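Local coordinates for protein bifunctional endo-1,4-beta-xylanase A (Neocallimastix patriciarum, PDB 2VG9) that hydrolyses internal beta-1,4-xylosidic linkages of xylan as a family 11 endoxylanase, here in a loop-swap variant, at residues Q165-S169 and G170-V174. Sequence-based numbering, arbitrary orientation.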
ATOM      1  N   GLN A 165     -12.312 -12.081  -0.447  1.00 12.83           N
ATOM      2  CA  GLN A 165     -11.696 -13.385  -0.135  1.00 14.30           C
ATOM      3  C   GLN A 165     -10.191 -13.128   0.045  1.00 12.96           C
ATOM      4  O   GLN A 165      -9.489 -12.931  -0.953  1.00 13.95           O
ATOM      5  CB  GLN A 165     -11.946 -14.353  -1.297  1.00 13.51           C
ATOM      6  CG  GLN A 165     -11.747 -15.855  -0.983  1.00 20.21           C
ATOM      7  CD  GLN A 165     -11.645 -16.784  -2.255  1.00 21.79           C
ATOM      8  OE1 GLN A 165     -12.081 -16.420  -3.369  1.00 26.65           O
ATOM      9  NE2 GLN A 165     -11.057 -17.997  -2.063  1.00 29.22           N
ATOM     10  N   LYS A 166      -9.703 -13.135   1.291  1.00 10.80           N
ATOM     11  CA  LYS A 166      -8.302 -12.852   1.578  1.00 10.68           C
ATOM     12  C   LYS A 166      -7.345 -13.808   0.866  1.00  9.91           C
ATOM     13  O   LYS A 166      -7.580 -15.024   0.799  1.00  9.72           O
ATOM     14  CB  LYS A 166      -8.050 -12.961   3.071  1.00  9.59           C
ATOM     15  CG  LYS A 166      -8.639 -11.845   3.894  1.00 11.17           C
ATOM     16  CD  LYS A 166      -8.622 -12.271   5.369  1.00 13.82           C
ATOM     17  CE  LYS A 166      -9.287 -11.210   6.264  1.00 12.78           C
ATOM     18  NZ  LYS A 166      -9.022 -11.509   7.710  1.00 13.35           N
ATOM     19  N   ARG A 167      -6.226 -13.281   0.382  1.00  8.44           N
ATOM     20  CA  ARG A 167      -5.220 -14.147  -0.175  1.00  8.14           C
ATOM     21  C   ARG A 167      -3.831 -13.527  -0.010  1.00  8.37           C
ATOM     22  O   ARG A 167      -3.721 -12.356   0.359  1.00  7.31           O
ATOM     23  CB  ARG A 167      -5.543 -14.412  -1.642  1.00  8.46           C
ATOM     24  CG  ARG A 167      -5.428 -13.183  -2.507  1.00  7.77           C
ATOM     25  CD  ARG A 167      -5.601 -13.514  -3.981  1.00  9.77           C
ATOM     26  NE  ARG A 167      -5.443 -12.289  -4.783  1.00 10.98           N
ATOM     27  CZ  ARG A 167      -5.363 -12.266  -6.113  1.00 11.07           C
ATOM     28  NH1 ARG A 167      -5.477 -13.406  -6.810  1.00  9.05           N
ATOM     29  NH2 ARG A 167      -5.213 -11.099  -6.742  1.00 10.52           N
ATOM     30  N   THR A 168      -2.782 -14.302  -0.274  1.00  9.20           N
ATOM     31  CA  THR A 168      -1.404 -13.779  -0.145  1.00  9.35           C
ATOM     32  C   THR A 168      -0.575 -14.061  -1.380  1.00  9.28           C
ATOM     33  O   THR A 168       0.655 -13.950  -1.340  1.00 10.34           O
ATOM     34  CB  THR A 168      -0.667 -14.334   1.088  1.00  9.93           C
ATOM     35  OG1 THR A 168      -0.511 -15.739   0.948  1.00 15.12           O
ATOM     36  CG2 THR A 168      -1.407 -14.042   2.405  1.00 10.44           C
ATOM     37  N   SER A 169      -1.239 -14.389  -2.493  1.00 10.10           N
ATOM     38  CA  SER A 169      -0.558 -14.422  -3.802  1.00 10.07           C
ATOM     39  C   SER A 169      -1.536 -14.258  -4.951  1.00  9.96           C
ATOM     40  O   SER A 169      -2.724 -14.605  -4.824  1.00  9.21           O
ATOM     41  CB  SER A 169       0.259 -15.722  -3.989  1.00  9.59           C
ATOM     42  OG  SER A 169      -0.603 -16.828  -4.058  1.00 12.62           O
ATOM     43  N   GLY A 170      -1.041 -13.752  -6.073  1.00  8.20           N
ATOM     44  CA  GLY A 170      -1.859 -13.728  -7.257  1.00  8.57           C
ATOM     45  C   GLY A 170      -1.567 -12.568  -8.177  1.00  8.21           C
ATOM     46  O   GLY A 170      -0.604 -11.855  -7.973  1.00  9.18           O
ATOM     47  N   HIS A 171      -2.405 -12.410  -9.200  1.00  8.26           N
ATOM     48  CA  HIS A 171      -2.291 -11.320 -10.159  1.00  8.09           C
ATOM     49  C   HIS A 171      -3.289 -10.212  -9.834  1.00  7.81           C
ATOM     50  O   HIS A 171      -4.448 -10.499  -9.534  1.00  8.19           O
ATOM     51  CB  HIS A 171      -2.613 -11.831 -11.553  1.00  8.85           C
ATOM     52  CG  HIS A 171      -2.639 -10.737 -12.570  1.00  7.98           C
ATOM     53  ND1 HIS A 171      -3.799 -10.076 -12.919  1.00 13.10           N
ATOM     54  CD2 HIS A 171      -1.633 -10.121 -13.236  1.00  3.45           C
ATOM     55  CE1 HIS A 171      -3.511  -9.130 -13.800  1.00  9.23           C
ATOM     56  NE2 HIS A 171      -2.207  -9.131 -13.998  1.00 11.24           N
ATOM     57  N   ILE A 172      -2.828  -8.963  -9.859  1.00  7.61           N
ATOM     58  CA  ILE A 172      -3.719  -7.807  -9.734  1.00  7.51           C
ATOM     59  C   ILE A 172      -3.571  -6.913 -10.970  1.00  7.12           C
ATOM     60  O   ILE A 172      -2.472  -6.440 -11.298  1.00  6.63           O
ATOM     61  CB  ILE A 172      -3.417  -6.972  -8.454  1.00  8.66           C
ATOM     62  CG1 ILE A 172      -3.532  -7.865  -7.181  1.00  7.46           C
ATOM     63  CG2 ILE A 172      -4.279  -5.642  -8.410  1.00  7.03           C
ATOM     64  CD1 ILE A 172      -2.964  -7.240  -5.937  1.00  4.93           C
ATOM     65  N   THR A 173      -4.694  -6.698 -11.649  1.00  7.32           N
ATOM     66  CA  THR A 173      -4.778  -5.689 -12.691  1.00  7.72           C
ATOM     67  C   THR A 173      -5.051  -4.339 -12.039  1.00  8.66           C
ATOM     68  O   THR A 173      -6.200  -3.860 -11.971  1.00  8.84           O
ATOM     69  CB  THR A 173      -5.831  -6.036 -13.763  1.00  7.50           C
ATOM     70  OG1 THR A 173      -5.732  -7.435 -14.082  1.00  7.77           O
ATOM     71  CG2 THR A 173      -5.645  -5.141 -15.027  1.00  3.92           C
ATOM     72  N   VAL A 174      -3.965  -3.731 -11.567  1.00 10.01           N
ATOM     73  CA  VAL A 174      -3.999  -2.464 -10.859  1.00  9.67           C
ATOM     74  C   VAL A 174      -4.779  -1.406 -11.681  1.00 10.66           C
ATOM     75  O   VAL A 174      -5.597  -0.656 -11.129  1.00 10.68           O
ATOM     76  CB  VAL A 174      -2.549  -1.983 -10.546  1.00 11.06           C
ATOM     77  CG1 VAL A 174      -2.543  -0.577  -9.970  1.00  9.95           C
ATOM     78  CG2 VAL A 174      -1.841  -2.980  -9.554  1.00  9.19           C
TER
HETATM   79  O   HOH W   1      -5.973 -12.747  -9.586  1.00 16.04           O
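Arg167 lays its guanidinium over the backbone of Gly170, whose CA sits 3.6 Å above the group's plane, toward its rim. Of the guanidinium atoms, Arg167 NH1 comes nearest to Gly170 CA, at 3.7 Å, leaving little room for a CB on that side; the backbone angles of Gly170, with phi at 149°, would also press a CB against Ser169 O, which by itself calls for glycine. Starting from CG placed between the backbone N and carbonyl carbon (chi1 67°), the arginine chain runs extended out to NE, which carries the head along the following strand as far as the His171 carbonyl. Arg167 NH2 donates to His171 O at 3.0 Å with an N-H...O angle of 157°; the oxygen lies near the guanidinium plane, although NH2 stands well above the carbonyl plane. A water accepts from Arg167 NH1 at 2.9 Å and donates to His171 O at 2.7 Å, giving that carbonyl a second donor. Ile172 CG1 borders Arg167 NH2 at 3.7 Å, and Arg167 NE forms a salt bridge with Glu116 OE1. A methionine in place of Arg167 would probably deprive Glu116 of this charge partner and His171 O of its direct side-chain donor. The arrangement ties a connecting loop to outer strand 169-173, just before helix 174-182, in the family 11 beta-jelly-roll.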